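Local coordinates for protein oxidized polyvinyl alcohol hydrolase (Pseudomonas sp. VM15C, PDB 3WWC) that hydrolyses beta-diketones, including 4,6-nonanedione and the oxidized polyvinyl alcohol formed during polymer degradation, but leaves monoketones untouched, at residues P246-T251 and L318-S323; I51-K56 and A86-A91. The protein carries 1 engineered substitution. All coordinates share one frame; numbering follows the deposited sequence.

Contact 1: residues P246-T251 and L318-S323; sequences PLIVMT and LDTLAS
Ile-248 and Met-250 of strand 247-253 pack against Thr-320 and Leu-321 of helix 310-322 in a buried, apolar strand-to-helix contact of the alpha/beta-hydrolase fold. Helix 318-322 runs back over the central sheet at 156° to strand 247-251, the two axes 8.9 Å apart, and illustrates how the last helix of the chain covers such a sheet. Two residues apart, Ile-248 and Met-250 face the helix, while Val-249 points to the other side. Leu-321 lies across Ile-248 obliquely, its CD2 methyl 3.9 Å from Ile-248 CG1; the same methyl comes within 4.1 Å of Met-250 CB and so bridges both strand residues. Met-250 is extended to its sulfur, then turns at chi3 (-75°), which carries CE round to Thr-320 CG2 at 3.7 Å, the two side chains nearly perpendicular. Thr-320 turns CG2 to the methionine while its OG1 bonds to the carbonyl of Trp-316, one turn earlier in the helix. Ile-248 also meets the helix backbone, its CG2 3.6 Å from Leu-321 O. An alanine here would remove both branches and would probably leave Leu-321 CD2 facing a gap. The Ile-248 CD1 methyl reaches 3.8 Å from Thr-320 O, a carbonyl already taken by Ser-323 N and by Ser-323 OG, the hydroxyl aimed at a lone pair of the oxygen, in the carbonyl plane, from 2.6 Å.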
loop_
_atom_site.group_PDB
_atom_site.type_symbol
_atom_site.label_atom_id
_atom_site.label_comp_id
_atom_site.label_asym_id
_atom_site.label_seq_id
_atom_site.Cartn_x
_atom_site.Cartn_y
_atom_site.Cartn_z
ATOM N N PRO A 246 8.288 -6.772 12.777
ATOM C CA PRO A 246 6.967 -6.698 13.395
ATOM C C PRO A 246 6.036 -5.706 12.718
ATOM O O PRO A 246 6.381 -4.520 12.587
ATOM C CB PRO A 246 7.273 -6.280 14.821
ATOM C CG PRO A 246 8.663 -6.576 15.000
ATOM C CD PRO A 246 9.341 -6.358 13.719
ATOM N N LEU A 247 4.847 -6.171 12.327
ATOM C CA LEU A 247 3.882 -5.352 11.617
ATOM C C LEU A 247 2.464 -5.701 11.976
ATOM O O LEU A 247 2.190 -6.769 12.520
ATOM C CB LEU A 247 3.951 -5.648 10.094
ATOM C CG LEU A 247 5.272 -5.386 9.366
ATOM C CD1 LEU A 247 5.185 -6.028 7.950
ATOM C CD2 LEU A 247 5.565 -3.883 9.261
ATOM N N ILE A 248 1.565 -4.781 11.634
ATOM C CA ILE A 248 0.158 -5.095 11.569
ATOM C C ILE A 248 -0.244 -4.724 10.129
ATOM O O ILE A 248 0.055 -3.629 9.648
ATOM C CB ILE A 248 -0.725 -4.405 12.612
ATOM C CG1 ILE A 248 -2.189 -4.706 12.272
ATOM C CG2 ILE A 248 -0.444 -2.881 12.699
ATOM C CD1 ILE A 248 -3.154 -4.386 13.441
ATOM N N VAL A 249 -0.841 -5.669 9.413
ATOM C CA VAL A 249 -1.234 -5.426 8.027
ATOM C C VAL A 249 -2.701 -5.702 7.882
ATOM O O VAL A 249 -3.199 -6.770 8.297
ATOM C CB VAL A 249 -0.453 -6.337 7.064
ATOM C CG1 VAL A 249 -0.847 -6.048 5.607
ATOM C CG2 VAL A 249 1.071 -6.128 7.268
ATOM N N MET A 250 -3.408 -4.756 7.288
ATOM C CA MET A 250 -4.855 -4.901 7.045
ATOM C C MET A 250 -5.065 -4.881 5.529
ATOM O O MET A 250 -4.904 -3.839 4.893
ATOM C CB MET A 250 -5.617 -3.744 7.686
ATOM C CG MET A 250 -7.133 -3.961 7.519
ATOM S SD MET A 250 -8.100 -2.571 8.267
ATOM C CE MET A 250 -7.905 -2.962 9.984
ATOM N N THR A 251 -5.398 -6.042 4.978
ATOM C CA THR A 251 -5.621 -6.171 3.528
ATOM C C THR A 251 -7.102 -6.088 3.249
ATOM O O THR A 251 -7.889 -6.765 3.924
ATOM C CB THR A 251 -5.112 -7.495 3.036
ATOM O OG1 THR A 251 -3.702 -7.612 3.330
ATOM C CG2 THR A 251 -5.332 -7.622 1.522
ATOM N N LEU A 318 -7.304 3.071 10.598
ATOM C CA LEU A 318 -6.080 3.640 11.142
ATOM C C LEU A 318 -5.987 3.459 12.630
ATOM O O LEU A 318 -4.912 3.137 13.120
ATOM C CB LEU A 318 -5.944 5.124 10.748
ATOM C CG LEU A 318 -5.018 5.398 9.514
ATOM C CD1 LEU A 318 -3.556 5.000 9.733
ATOM C CD2 LEU A 318 -5.610 4.656 8.329
ATOM N N ASP A 319 -7.091 3.591 13.349
ATOM C CA ASP A 319 -7.017 3.389 14.792
ATOM C C ASP A 319 -6.752 1.937 15.125
ATOM O O ASP A 319 -6.133 1.654 16.168
ATOM C CB ASP A 319 -8.310 3.859 15.471
ATOM C CG ASP A 319 -8.497 5.361 15.385
ATOM O OD1 ASP A 319 -7.588 6.088 14.969
ATOM O OD2 ASP A 319 -9.611 5.847 15.725
ATOM N N THR A 320 -7.188 0.993 14.277
ATOM C CA THR A 320 -6.902 -0.431 14.487
ATOM C C THR A 320 -5.408 -0.654 14.281
ATOM O O THR A 320 -4.734 -1.322 15.106
ATOM C CB THR A 320 -7.672 -1.273 13.489
ATOM O OG1 THR A 320 -9.085 -1.198 13.802
ATOM C CG2 THR A 320 -7.216 -2.745 13.565
ATOM N N LEU A 321 -4.830 -0.086 13.208
ATOM C CA LEU A 321 -3.384 -0.242 13.026
ATOM C C LEU A 321 -2.620 0.386 14.227
ATOM O O LEU A 321 -1.687 -0.232 14.772
ATOM C CB LEU A 321 -2.903 0.465 11.724
ATOM C CG LEU A 321 -3.535 -0.039 10.431
ATOM C CD1 LEU A 321 -2.892 0.770 9.292
ATOM C CD2 LEU A 321 -3.263 -1.521 10.203
ATOM N N ALA A 322 -3.035 1.572 14.664
ATOM C CA ALA A 322 -2.347 2.264 15.780
ATOM C C ALA A 322 -2.475 1.517 17.114
ATOM O O ALA A 322 -1.682 1.737 18.022
ATOM C CB ALA A 322 -2.916 3.722 15.907
ATOM N N SER A 323 -3.437 0.618 17.197
ATOM C CA SER A 323 -3.572 -0.196 18.428
ATOM C C SER A 323 -2.488 -1.249 18.534
ATOM O O SER A 323 -2.392 -1.969 19.551
ATOM C CB SER A 323 -4.954 -0.862 18.467
ATOM O OG SER A 323 -5.071 -1.994 17.611
#

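Contact 2: residues I51-K56 and A86-A91; sequences IVYPAK and ANSILA
Tyr-53 lays one face of its ring over Ser-88, and Lys-56, three residues on, fastens its backbone to Ala-91; between them they tie the end of strand 46-53 to the turns of 86-91. The tyrosine is a useful example of a side chain whose successive atoms do different work. At its root, CB meets the methyl of Ala-91, CB to CB, at 3.8 Å. The first torsion, with CG anti to the carbonyl carbon (chi1 -73°), then swings the ring over Ser-88. Here the contact is a CH-pi interaction: Ser-88 CB sits 3.4 Å from the ring centroid and only 9° off the ring normal. The carbon is almost centred, yet slightly favours the far end, for it is 3.9 Å from Tyr-53 CG but 3.4 Å from Tyr-53 CZ. Beyond the ring, Tyr-53 OH is 4.0 Å from Ser-88 CB. Ser-88 gives the ring its methylene, while its hydroxyl is hydrogen-bonded to the carbonyl of Leu-79; Leu-79 and Thr-80 of helix 75-80 also touch the tyrosine. Ala-91 CB also lies 3.6 Å from the carbonyl oxygens of Tyr-53 and Pro-54. Past these the chain is pinned by Lys-56 N, which donates to Ala-91 O at 2.8 Å, tilted 28° from the carbonyl plane, and Lys-56 CB and CG lie alongside the same oxygen. Far from the annotated sites, this is structural packing. Segment 86-91 belongs to the beta-alpha-beta crossover between parallel strands 62-68 and 96-100, and it packs against antiparallel strand 46-53, the neighbour of 96-100, in a sheet with the 1-2-4-3-5-6-7-8 strand order of the alpha/beta-hydrolase fold.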
loop_
_atom_site.group_PDB
_atom_site.type_symbol
_atom_site.label_atom_id
_atom_site.label_comp_id
_atom_site.label_asym_id
_atom_site.label_seq_id
_atom_site.Cartn_x
_atom_site.Cartn_y
_atom_site.Cartn_z
ATOM N N ILE A 51 2.963 15.901 0.350
ATOM C CA ILE A 51 2.138 16.882 1.055
ATOM C C ILE A 51 2.012 16.465 2.504
ATOM O O ILE A 51 1.722 15.296 2.822
ATOM C CB ILE A 51 0.749 16.963 0.398
ATOM C CG1 ILE A 51 0.900 17.386 -1.073
ATOM C CG2 ILE A 51 -0.149 17.994 1.107
ATOM C CD1 ILE A 51 -0.425 17.316 -1.909
ATOM N N VAL A 52 2.128 17.437 3.399
ATOM C CA VAL A 52 2.051 17.156 4.818
ATOM C C VAL A 52 0.867 17.840 5.464
ATOM O O VAL A 52 0.669 19.065 5.317
ATOM C CB VAL A 52 3.330 17.657 5.571
ATOM C CG1 VAL A 52 3.177 17.432 7.122
ATOM C CG2 VAL A 52 4.581 16.982 5.042
ATOM N N TYR A 53 0.055 17.062 6.185
ATOM C CA TYR A 53 -1.041 17.643 6.984
ATOM C C TYR A 53 -0.695 17.228 8.437
ATOM O O TYR A 53 -0.908 16.067 8.849
ATOM C CB TYR A 53 -2.416 17.053 6.578
ATOM C CG TYR A 53 -3.009 17.498 5.240
ATOM C CD1 TYR A 53 -2.600 16.923 4.025
ATOM C CD2 TYR A 53 -4.005 18.481 5.189
ATOM C CE1 TYR A 53 -3.180 17.343 2.818
ATOM C CE2 TYR A 53 -4.577 18.887 3.992
ATOM C CZ TYR A 53 -4.156 18.315 2.814
ATOM O OH TYR A 53 -4.749 18.719 1.606
ATOM N N PRO A 54 -0.193 18.165 9.269
ATOM C CA PRO A 54 0.157 17.812 10.652
ATOM C C PRO A 54 -1.052 17.429 11.491
ATOM O O PRO A 54 -2.157 17.955 11.330
ATOM C CB PRO A 54 0.860 19.057 11.196
ATOM C CG PRO A 54 1.238 19.841 9.964
ATOM C CD PRO A 54 0.174 19.557 8.938
ATOM N N ALA A 55 -0.834 16.486 12.406
ATOM C CA ALA A 55 -1.905 16.006 13.259
ATOM C C ALA A 55 -2.537 17.082 14.091
ATOM O O ALA A 55 -1.807 17.915 14.633
ATOM C CB ALA A 55 -1.351 14.925 14.213
ATOM N N LYS A 56 -3.851 16.995 14.248
ATOM C CA LYS A 56 -4.625 17.915 15.122
ATOM C C LYS A 56 -5.003 17.224 16.434
ATOM O O LYS A 56 -5.144 15.994 16.493
ATOM C CB LYS A 56 -5.933 18.314 14.462
ATOM C CG LYS A 56 -5.777 19.038 13.170
ATOM C CD LYS A 56 -4.900 20.248 13.297
ATOM C CE LYS A 56 -5.312 21.245 12.230
ATOM N NZ LYS A 56 -6.536 20.698 11.522
ATOM N N ALA A 86 -10.645 11.034 0.812
ATOM C CA ALA A 86 -10.381 12.281 1.578
ATOM C C ALA A 86 -9.436 11.976 2.735
ATOM O O ALA A 86 -9.694 12.275 3.893
ATOM C CB ALA A 86 -11.708 12.867 2.081
ATOM N N ASN A 87 -8.260 11.455 2.386
ATOM C CA ASN A 87 -7.310 10.994 3.400
ATOM C C ASN A 87 -6.691 12.090 4.281
ATOM O O ASN A 87 -6.172 11.779 5.360
ATOM C CB ASN A 87 -6.216 10.156 2.705
ATOM C CG ASN A 87 -6.670 8.737 2.467
ATOM O OD1 ASN A 87 -6.585 7.908 3.368
ATOM N ND2 ASN A 87 -7.182 8.439 1.277
ATOM N N SER A 88 -6.705 13.351 3.833
ATOM C CA SER A 88 -6.181 14.414 4.670
ATOM C C SER A 88 -7.016 14.616 5.914
ATOM O O SER A 88 -6.529 15.186 6.867
ATOM C CB SER A 88 -6.154 15.734 3.882
ATOM O OG SER A 88 -7.454 16.217 3.564
ATOM N N ILE A 89 -8.247 14.142 5.905
ATOM C CA ILE A 89 -9.125 14.283 7.060
ATOM C C ILE A 89 -8.614 13.502 8.239
ATOM O O ILE A 89 -8.955 13.847 9.402
ATOM C CB ILE A 89 -10.601 13.909 6.650
ATOM C CG1 ILE A 89 -11.019 14.834 5.507
ATOM C CG2 ILE A 89 -11.599 14.122 7.834
ATOM C CD1 ILE A 89 -10.760 16.262 5.800
ATOM N N LEU A 90 -7.772 12.499 8.004
ATOM C CA LEU A 90 -7.180 11.786 9.159
ATOM C C LEU A 90 -6.314 12.715 10.005
ATOM O O LEU A 90 -6.008 12.376 11.141
ATOM C CB LEU A 90 -6.383 10.578 8.713
ATOM C CG LEU A 90 -7.436 9.499 8.463
ATOM C CD1 LEU A 90 -6.972 8.614 7.413
ATOM C CD2 LEU A 90 -7.745 8.735 9.765
ATOM N N ALA A 91 -5.869 13.853 9.498
ATOM C CA ALA A 91 -5.119 14.775 10.350
ATOM C C ALA A 91 -6.061 15.337 11.449
ATOM O O ALA A 91 -5.624 15.545 12.564
ATOM C CB ALA A 91 -4.486 15.958 9.507
#

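Contacts 1 and 2 lie in one domain, their centres about 18 Å apart, and both reach the same mixed sheet: contact 2 at strand 46-53, second from one edge, contact 1 at strand 247-253, third from the other. Along the chain they come in series, with contact 2 complete before contact 1 begins. What joins them in space is helix 310-322, whose Leu-318 CB packs 4.2 Å from Leu-90 CD2, while Gln-311 and Asn-314 of that helix also touch side chains of 86-91. The segment before strand 96-100 and the last helix of the chain thus pack together on the sheet, so that parts far apart in sequence meet there.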